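Local coordinates for Alr4995 protein (PDB 6LRF) that probably hydrolyses arginine to ornithine and then cyclodeaminates the ornithine to proline, as a bifunctional arginine dihydrolase and ornithine cyclodeaminase, at residues N280-I288 with A337-E345; Q360-E368 with V435-I443. All coordinates share one frame; numbering follows the deposited sequence.

In the fold
Both contacts lie on the same side of the chain's centre, with their own centres about 16 Å apart. Interaction 1 is a surface contact. It joins strand 280-292 to the turn from strand 329-337 into helix 340-352, through a backbone bridge, a histidine-carboxylate bond and a selenomethionine. Interaction 2 is partly buried and belongs to a different sheet, where strand 366-369 meets the turn between strands 432-435 and 440-442. It has a single direct hydrogen bond, waters, aliphatic contacts, a long Glu362-Arg441 salt bridge and Leu438 over the Arg363 guanidinium. The two touch: His340 NE2 probably hydrogen-bonds Asp436 OD2, and Arg286 packs on Leu438.

Interaction 1 (N280-I288 with A337-E345); sequences NVYVESRII and APSHEVMEE
Glu284 and Ala337 form an antiparallel hydrogen-bonded pair. Glu284 N donates to Ala337 O at 2.9 Å, and Ala337 N returns the bond to Glu284 O. Ala337 O also takes a CA-H...O contact from Val283 CA at 3.2 Å. The chain then turns through Pro338 into helix 340-352, where Ser339 is the N-cap. Ser339 OG accepts from Val342 N at 3.3 Å.

The tight part lies around Met343, a selenomethionine, and Glu284. Met343 CG is anti to the backbone N (chi1 -180°) and the chain then bends twice. This carries Met343 CE to 3.4 Å from Glu284 O, with Arg286 CB also near. The methyl thus packs on the strand backbone. The extended Glu284 side chain reaches His340, and His340 ND1 donates to Glu284 OE1 at 3.1 Å. The bond is nearly straight (169°). OE1 lies at the ring edge, in its plane, and uses its syn lone pair; the carboxylate itself is turned 58° from the ring. Glu344 CG lies over one face, toward the rim. The other ring nitrogen, NE2, bonds Asp436, so His340 is held at two points.

The loose, solvent side is the Tyr282 end. Tyr282 is exposed and meets the turn mainly through its backbone, while its OH bonds Glu155.

Strand 280-292 lies in a mixed sheet between strands 155-160 and 329-337. Helix 145-152 packs against Val281 and Val283, and helix 554-567 meets Glu341 and Glu345.

Interaction 2 (Q360-E368 with V435-I443); sequences QDERDAKLE and VDVLGIRTI
Glu362 faces Arg441 across a long salt bridge, Glu362 OE1 to Arg441 NH2 at 3.8 Å. The carboxylate and guanidinium planes are 75° apart. A water accepts from Arg441 NH2 and gives a weak bond to Glu362 OE1. Both side chains have stronger partners: Glu362 OE2 bonds Trp396 and Arg391, and Arg441 pairs with Glu389.

Arg363 comes next. Its chain bends at chi3 (65°), and the guanidinium lies flat against Leu438. Leu438 CD1 sits over the centre of one face of the Arg363 guanidinium, 3.5 Å from Arg363 NH1. Arg363 O is 3.2 Å from Gly439 CA. Gly439 has a positive phi, and its CA is pressed against the 363-365 backbone. A second water accepts from Gly439 N and, weakly, from Arg363 N.

Asp364 OD1 forms a salt bridge with Arg391, while Asp364 O lies near Leu438 CB. Ala365 CA makes a CA-H...O contact to Leu438 O at 3.2 Å.

Here the chain enters the edge of a mixed sheet. Strand 366-369 is outermost and runs antiparallel to strand 432-435, whose end turns through 436-439 into strand 440-442, the other outermost strand of the sheet. Ala365 and Gly439 both bond the backbone of Arg391, so the two ends of the sheet meet here. A third water bridges the junction, accepting from Lys366 N and donating to Val435 O and Leu438 O.

Lys366 O accepts from Val435 N at 3.0 Å. Lys366 NZ reaches Asp436 OD2 through a fourth water.

Val435 packs CG2 on Lys366 CB and both methyls on Glu368 CG. A glycine here would probably open a gap beside these two side chains and let the Glu368 chain turn more easily. Glu368 CB lies 3.9 Å from Val435 CG1, and the two side chains cross at a slant.

Interaction 1 (N280-I288 with A337-E345)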
loop_
_atom_site.group_PDB
_atom_site.type_symbol
_atom_site.label_atom_id
_atom_site.label_comp_id
_atom_site.label_asym_id
_atom_site.label_seq_id
_atom_site.Cartn_x
_atom_site.Cartn_y
_atom_site.Cartn_z
ATOM N N ASN B 280 -15.633 12.311 51.193
ATOM C CA ASN B 280 -16.383 12.341 49.951
ATOM C C ASN B 280 -15.738 11.433 48.905
ATOM O O ASN B 280 -14.549 11.575 48.615
ATOM C CB ASN B 280 -16.472 13.769 49.440
ATOM C CG ASN B 280 -17.556 13.942 48.432
ATOM O OD1 ASN B 280 -18.632 13.347 48.554
ATOM N ND2 ASN B 280 -17.284 14.742 47.405
ATOM N N VAL B 281 -16.512 10.486 48.367
ATOM C CA VAL B 281 -16.003 9.581 47.329
ATOM C C VAL B 281 -16.793 9.758 46.027
ATOM O O VAL B 281 -18.020 9.901 46.049
ATOM C CB VAL B 281 -16.051 8.065 47.768
ATOM C CG1 VAL B 281 -15.780 7.911 49.254
ATOM C CG2 VAL B 281 -17.378 7.397 47.422
ATOM N N TYR B 282 -16.089 9.764 44.896
ATOM C CA TYR B 282 -16.769 9.761 43.600
ATOM C C TYR B 282 -16.745 8.372 42.965
ATOM O O TYR B 282 -17.472 8.106 41.999
ATOM C CB TYR B 282 -16.149 10.797 42.661
ATOM C CG TYR B 282 -16.253 12.199 43.202
ATOM C CD1 TYR B 282 -17.410 12.949 43.034
ATOM C CD2 TYR B 282 -15.206 12.762 43.905
ATOM C CE1 TYR B 282 -17.512 14.236 43.541
ATOM C CE2 TYR B 282 -15.297 14.042 44.418
ATOM C CZ TYR B 282 -16.451 14.776 44.234
ATOM O OH TYR B 282 -16.530 16.058 44.746
ATOM N N VAL B 283 -15.921 7.485 43.520
ATOM C CA VAL B 283 -15.856 6.106 43.061
ATOM C C VAL B 283 -17.226 5.447 43.199
ATOM O O VAL B 283 -17.891 5.560 44.239
ATOM C CB VAL B 283 -14.789 5.311 43.841
ATOM C CG1 VAL B 283 -14.752 3.855 43.392
ATOM C CG2 VAL B 283 -13.419 5.974 43.667
ATOM N N GLU B 284 -17.657 4.791 42.123
ATOM C CA GLU B 284 -18.932 4.081 42.075
ATOM C C GLU B 284 -18.747 2.598 41.770
ATOM O O GLU B 284 -17.765 2.196 41.154
ATOM C CB GLU B 284 -19.846 4.680 41.013
ATOM C CG GLU B 284 -20.413 6.018 41.362
ATOM C CD GLU B 284 -21.340 6.524 40.279
ATOM O OE1 GLU B 284 -21.472 5.832 39.238
ATOM O OE2 GLU B 284 -21.949 7.595 40.476
ATOM N N SER B 285 -19.721 1.803 42.193
ATOM C CA SER B 285 -19.669 0.360 42.059
ATOM C C SER B 285 -21.026 -0.154 41.654
ATOM O O SER B 285 -22.048 0.425 42.011
ATOM C CB SER B 285 -19.235 -0.298 43.365
ATOM O OG SER B 285 -17.827 -0.418 43.412
ATOM N N ARG B 286 -21.015 -1.260 40.920
ATOM C CA ARG B 286 -22.219 -1.839 40.359
ATOM C C ARG B 286 -21.933 -3.308 40.075
ATOM O O ARG B 286 -20.891 -3.645 39.528
ATOM C CB ARG B 286 -22.615 -1.086 39.090
ATOM C CG ARG B 286 -23.957 -1.439 38.509
ATOM C CD ARG B 286 -24.385 -0.355 37.547
ATOM N NE ARG B 286 -25.461 -0.788 36.663
ATOM C CZ ARG B 286 -26.168 0.042 35.901
ATOM N NH1 ARG B 286 -25.907 1.343 35.942
ATOM N NH2 ARG B 286 -27.136 -0.422 35.107
ATOM N N ILE B 287 -22.832 -4.194 40.469
ATOM C CA ILE B 287 -22.646 -5.590 40.126
ATOM C C ILE B 287 -23.432 -5.890 38.842
ATOM O O ILE B 287 -24.597 -5.527 38.713
ATOM C CB ILE B 287 -23.080 -6.517 41.274
ATOM C CG1 ILE B 287 -22.099 -6.389 42.448
ATOM C CG2 ILE B 287 -23.149 -7.972 40.804
ATOM C CD1 ILE B 287 -22.499 -7.189 43.689
ATOM N N ILE B 288 -22.771 -6.500 37.869
ATOM C CA ILE B 288 -23.458 -6.879 36.642
ATOM C C ILE B 288 -23.443 -8.399 36.496
ATOM O O ILE B 288 -22.625 -9.088 37.107
ATOM C CB ILE B 288 -22.824 -6.209 35.400
ATOM C CG1 ILE B 288 -21.345 -6.566 35.290
ATOM C CG2 ILE B 288 -23.002 -4.704 35.448
ATOM C CD1 ILE B 288 -21.050 -7.641 34.257
ATOM N N ALA B 337 -15.808 2.283 38.987
ATOM C CA ALA B 337 -15.393 3.414 38.166
ATOM C C ALA B 337 -15.028 4.594 39.065
ATOM O O ALA B 337 -15.552 4.711 40.168
ATOM C CB ALA B 337 -16.509 3.803 37.199
ATOM N N PRO B 338 -14.130 5.470 38.602
ATOM C CA PRO B 338 -13.681 6.590 39.437
ATOM C C PRO B 338 -14.710 7.729 39.530
ATOM O O PRO B 338 -14.595 8.611 40.392
ATOM C CB PRO B 338 -12.407 7.055 38.722
ATOM C CG PRO B 338 -12.665 6.685 37.250
ATOM C CD PRO B 338 -13.380 5.378 37.330
ATOM N N SER B 339 -15.700 7.717 38.644
ATOM C CA SER B 339 -16.724 8.761 38.600
ATOM C C SER B 339 -17.943 8.236 37.866
ATOM O O SER B 339 -17.877 7.185 37.210
ATOM C CB SER B 339 -16.212 10.004 37.889
ATOM O OG SER B 339 -16.196 9.765 36.492
ATOM N N HIS B 340 -19.044 8.976 37.945
ATOM C CA HIS B 340 -20.267 8.576 37.262
ATOM C C HIS B 340 -20.081 8.589 35.754
ATOM O O HIS B 340 -20.566 7.700 35.041
ATOM C CB HIS B 340 -21.442 9.484 37.638
ATOM C CG HIS B 340 -22.768 8.958 37.177
ATOM N ND1 HIS B 340 -23.186 7.667 37.435
ATOM C CD2 HIS B 340 -23.766 9.540 36.470
ATOM C CE1 HIS B 340 -24.384 7.479 36.910
ATOM N NE2 HIS B 340 -24.758 8.600 36.317
ATOM N N GLU B 341 -19.378 9.599 35.267
ATOM C CA GLU B 341 -19.142 9.727 33.841
ATOM C C GLU B 341 -18.448 8.485 33.286
ATOM O O GLU B 341 -18.854 7.941 32.255
ATOM C CB GLU B 341 -18.317 10.971 33.574
ATOM C CG GLU B 341 -17.829 11.111 32.153
ATOM C CD GLU B 341 -16.729 12.151 32.051
ATOM O OE1 GLU B 341 -16.486 12.843 33.071
ATOM O OE2 GLU B 341 -16.115 12.281 30.965
ATOM N N VAL B 342 -17.417 8.009 33.980
ATOM C CA VAL B 342 -16.669 6.850 33.481
ATOM C C VAL B 342 -17.522 5.580 33.615
ATOM O O VAL B 342 -17.504 4.702 32.737
ATOM C CB VAL B 342 -15.308 6.676 34.208
ATOM C CG1 VAL B 342 -14.641 5.358 33.811
ATOM C CG2 VAL B 342 -14.384 7.858 33.909
HETATM N N MSE B 343 -18.281 5.488 34.707
HETATM C CA MSE B 343 -19.223 4.381 34.899
HETATM C C MSE B 343 -20.247 4.283 33.752
HETATM O O MSE B 343 -20.571 3.193 33.286
HETATM C CB MSE B 343 -19.966 4.526 36.230
HETATM C CG MSE B 343 -20.963 3.397 36.486
HETATM SE SE MSE B 343 -20.098 1.584 36.544
HETATM C CE MSE B 343 -19.687 1.487 38.488
ATOM N N GLU B 344 -20.758 5.421 33.302
ATOM C CA GLU B 344 -21.706 5.434 32.191
ATOM C C GLU B 344 -21.066 4.940 30.901
ATOM O O GLU B 344 -21.691 4.230 30.098
ATOM C CB GLU B 344 -22.249 6.838 31.972
ATOM C CG GLU B 344 -23.098 7.358 33.105
ATOM C CD GLU B 344 -23.651 8.734 32.803
ATOM O OE1 GLU B 344 -22.852 9.698 32.697
ATOM O OE2 GLU B 344 -24.885 8.833 32.640
ATOM N N GLU B 345 -19.820 5.326 30.695
ATOM C CA GLU B 345 -19.107 4.896 29.511
ATOM C C GLU B 345 -18.937 3.361 29.519
ATOM O O GLU B 345 -19.163 2.687 28.503
ATOM C CB GLU B 345 -17.764 5.604 29.431
ATOM C CG GLU B 345 -17.046 5.421 28.114
ATOM C CD GLU B 345 -17.273 6.573 27.138
ATOM O OE1 GLU B 345 -17.313 7.755 27.581
ATOM O OE2 GLU B 345 -17.404 6.286 25.923
#

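Interaction 2 (Q360-E368 with V435-I443)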
loop_
_atom_site.group_PDB
_atom_site.type_symbol
_atom_site.label_atom_id
_atom_site.label_comp_id
_atom_site.label_asym_id
_atom_site.label_seq_id
_atom_site.Cartn_x
_atom_site.Cartn_y
_atom_site.Cartn_z
ATOM N N GLN B 360 -33.472 -7.837 40.723
ATOM C CA GLN B 360 -33.997 -6.928 41.736
ATOM C C GLN B 360 -33.334 -5.555 41.651
ATOM O O GLN B 360 -33.752 -4.609 42.327
ATOM C CB GLN B 360 -33.816 -7.513 43.140
ATOM C CG GLN B 360 -35.120 -7.934 43.824
ATOM C CD GLN B 360 -36.013 -6.750 44.191
ATOM O OE1 GLN B 360 -37.169 -6.672 43.761
ATOM N NE2 GLN B 360 -35.479 -5.824 44.987
ATOM N N ASP B 361 -32.303 -5.443 40.821
ATOM C CA ASP B 361 -31.618 -4.167 40.648
ATOM C C ASP B 361 -32.098 -3.435 39.396
ATOM O O ASP B 361 -31.645 -2.322 39.104
ATOM C CB ASP B 361 -30.105 -4.374 40.596
ATOM C CG ASP B 361 -29.546 -4.883 41.908
ATOM O OD1 ASP B 361 -30.285 -4.831 42.919
ATOM O OD2 ASP B 361 -28.374 -5.332 41.928
ATOM N N GLU B 362 -33.016 -4.073 38.669
ATOM C CA GLU B 362 -33.668 -3.467 37.516
ATOM C C GLU B 362 -34.376 -2.179 37.916
ATOM O O GLU B 362 -35.067 -2.128 38.935
ATOM C CB GLU B 362 -34.687 -4.430 36.891
ATOM C CG GLU B 362 -34.129 -5.474 35.934
ATOM C CD GLU B 362 -35.221 -6.122 35.082
ATOM O OE1 GLU B 362 -34.921 -7.071 34.325
ATOM O OE2 GLU B 362 -36.386 -5.677 35.154
ATOM N N ARG B 363 -34.206 -1.140 37.111
ATOM C CA ARG B 363 -34.899 0.117 37.336
ATOM C C ARG B 363 -35.361 0.703 36.006
ATOM O O ARG B 363 -34.909 0.269 34.946
ATOM C CB ARG B 363 -33.995 1.090 38.091
ATOM C CG ARG B 363 -33.823 0.702 39.554
ATOM C CD ARG B 363 -32.700 1.466 40.187
ATOM N NE ARG B 363 -33.023 2.887 40.227
ATOM C CZ ARG B 363 -32.131 3.856 40.406
ATOM N NH1 ARG B 363 -30.845 3.561 40.580
ATOM N NH2 ARG B 363 -32.530 5.122 40.415
ATOM N N ASP B 364 -36.273 1.671 36.065
ATOM C CA ASP B 364 -36.762 2.353 34.869
ATOM C C ASP B 364 -35.680 3.261 34.300
ATOM O O ASP B 364 -34.902 3.846 35.055
ATOM C CB ASP B 364 -38.019 3.180 35.181
ATOM C CG ASP B 364 -39.207 2.314 35.583
ATOM O OD1 ASP B 364 -39.172 1.081 35.349
ATOM O OD2 ASP B 364 -40.180 2.874 36.133
ATOM N N ALA B 365 -35.627 3.373 32.975
ATOM C CA ALA B 365 -34.728 4.327 32.344
ATOM C C ALA B 365 -35.114 5.736 32.786
ATOM O O ALA B 365 -36.294 6.050 32.915
ATOM C CB ALA B 365 -34.788 4.197 30.823
ATOM N N LYS B 366 -34.131 6.590 33.025
ATOM C CA LYS B 366 -34.422 7.980 33.365
ATOM C C LYS B 366 -34.748 8.782 32.112
ATOM O O LYS B 366 -34.100 8.613 31.084
ATOM C CB LYS B 366 -33.242 8.607 34.104
ATOM C CG LYS B 366 -32.683 7.687 35.182
ATOM C CD LYS B 366 -32.458 8.395 36.519
ATOM C CE LYS B 366 -31.188 9.237 36.495
ATOM N NZ LYS B 366 -30.635 9.422 37.878
ATOM N N LEU B 367 -35.759 9.642 32.197
ATOM C CA LEU B 367 -36.184 10.429 31.057
ATOM C C LEU B 367 -36.028 11.914 31.330
ATOM O O LEU B 367 -36.319 12.377 32.436
ATOM C CB LEU B 367 -37.640 10.121 30.718
ATOM C CG LEU B 367 -38.023 8.670 30.454
ATOM C CD1 LEU B 367 -39.538 8.576 30.307
ATOM C CD2 LEU B 367 -37.340 8.158 29.189
ATOM N N GLU B 368 -35.559 12.659 30.328
ATOM C CA GLU B 368 -35.521 14.117 30.402
ATOM C C GLU B 368 -36.135 14.712 29.134
ATOM O O GLU B 368 -36.007 14.139 28.052
ATOM C CB GLU B 368 -34.085 14.618 30.596
ATOM C CG GLU B 368 -33.518 14.359 31.981
ATOM C CD GLU B 368 -34.334 15.024 33.082
ATOM O OE1 GLU B 368 -34.895 16.113 32.829
ATOM O OE2 GLU B 368 -34.422 14.462 34.200
ATOM N N VAL B 435 -31.850 9.340 29.295
ATOM C CA VAL B 435 -30.548 9.832 29.747
ATOM C C VAL B 435 -29.995 8.801 30.716
ATOM O O VAL B 435 -30.726 7.900 31.144
ATOM C CB VAL B 435 -30.625 11.203 30.445
ATOM C CG1 VAL B 435 -31.180 12.263 29.499
ATOM C CG2 VAL B 435 -31.474 11.106 31.708
ATOM N N ASP B 436 -28.718 8.932 31.060
ATOM C CA ASP B 436 -28.052 7.970 31.942
ATOM C C ASP B 436 -28.039 6.580 31.291
ATOM O O ASP B 436 -28.136 6.463 30.065
ATOM C CB ASP B 436 -28.731 7.935 33.320
ATOM C CG ASP B 436 -27.767 7.557 34.450
ATOM O OD1 ASP B 436 -27.336 6.379 34.512
ATOM O OD2 ASP B 436 -27.460 8.435 35.286
ATOM N N VAL B 437 -27.897 5.529 32.092
ATOM C CA VAL B 437 -27.681 4.189 31.545
ATOM C C VAL B 437 -28.516 3.123 32.244
ATOM O O VAL B 437 -28.257 1.935 32.108
ATOM C CB VAL B 437 -26.174 3.776 31.630
ATOM C CG1 VAL B 437 -25.301 4.682 30.743
ATOM C CG2 VAL B 437 -25.678 3.816 33.077
ATOM N N LEU B 438 -29.521 3.546 32.997
ATOM C CA LEU B 438 -30.438 2.602 33.627
ATOM C C LEU B 438 -31.548 2.152 32.685
ATOM O O LEU B 438 -31.930 2.878 31.771
ATOM C CB LEU B 438 -31.067 3.225 34.878
ATOM C CG LEU B 438 -30.112 3.578 36.011
ATOM C CD1 LEU B 438 -30.868 4.314 37.112
ATOM C CD2 LEU B 438 -29.484 2.305 36.528
ATOM N N GLY B 439 -32.055 0.946 32.913
ATOM C CA GLY B 439 -33.235 0.467 32.224
ATOM C C GLY B 439 -33.041 0.318 30.733
ATOM O O GLY B 439 -33.939 0.617 29.949
ATOM N N ILE B 440 -31.857 -0.141 30.341
ATOM C CA ILE B 440 -31.551 -0.389 28.933
ATOM C C ILE B 440 -30.870 -1.739 28.802
ATOM O O ILE B 440 -29.922 -2.036 29.525
ATOM C CB ILE B 440 -30.642 0.706 28.347
ATOM C CG1 ILE B 440 -31.234 2.090 28.599
ATOM C CG2 ILE B 440 -30.420 0.482 26.827
ATOM C CD1 ILE B 440 -30.218 3.206 28.672
ATOM N N ARG B 441 -31.348 -2.568 27.888
ATOM C CA ARG B 441 -30.653 -3.817 27.610
ATOM C C ARG B 441 -30.666 -4.087 26.111
ATOM O O ARG B 441 -31.517 -3.578 25.378
ATOM C CB ARG B 441 -31.287 -4.981 28.377
ATOM C CG ARG B 441 -32.699 -5.330 27.932
ATOM C CD ARG B 441 -33.312 -6.317 28.913
ATOM N NE ARG B 441 -34.646 -6.753 28.506
ATOM C CZ ARG B 441 -35.492 -7.411 29.298
ATOM N NH1 ARG B 441 -36.681 -7.771 28.847
ATOM N NH2 ARG B 441 -35.143 -7.703 30.541
ATOM N N THR B 442 -29.700 -4.874 25.660
ATOM C CA THR B 442 -29.656 -5.294 24.271
ATOM C C THR B 442 -30.373 -6.637 24.138
ATOM O O THR B 442 -30.534 -7.353 25.124
ATOM C CB THR B 442 -28.218 -5.437 23.772
ATOM O OG1 THR B 442 -28.220 -5.567 22.351
ATOM C CG2 THR B 442 -27.583 -6.680 24.376
ATOM N N ILE B 443 -30.811 -6.986 22.932
ATOM C CA ILE B 443 -31.352 -8.319 22.730
ATOM C C ILE B 443 -30.710 -8.948 21.506
ATOM O O ILE B 443 -31.388 -9.497 20.647
ATOM C CB ILE B 443 -32.903 -8.311 22.607
ATOM C CG1 ILE B 443 -33.393 -7.154 21.725
ATOM C CG2 ILE B 443 -33.533 -8.209 23.990
ATOM C CD1 ILE B 443 -34.906 -7.085 21.571
HETATM O O HOH W 1 -32.363 -7.243 32.209
HETATM O O HOH W 2 -31.500 -0.643 35.231
HETATM O O HOH W 3 -31.499 5.625 32.257
HETATM O O HOH W 4 -28.225 7.908 38.104
#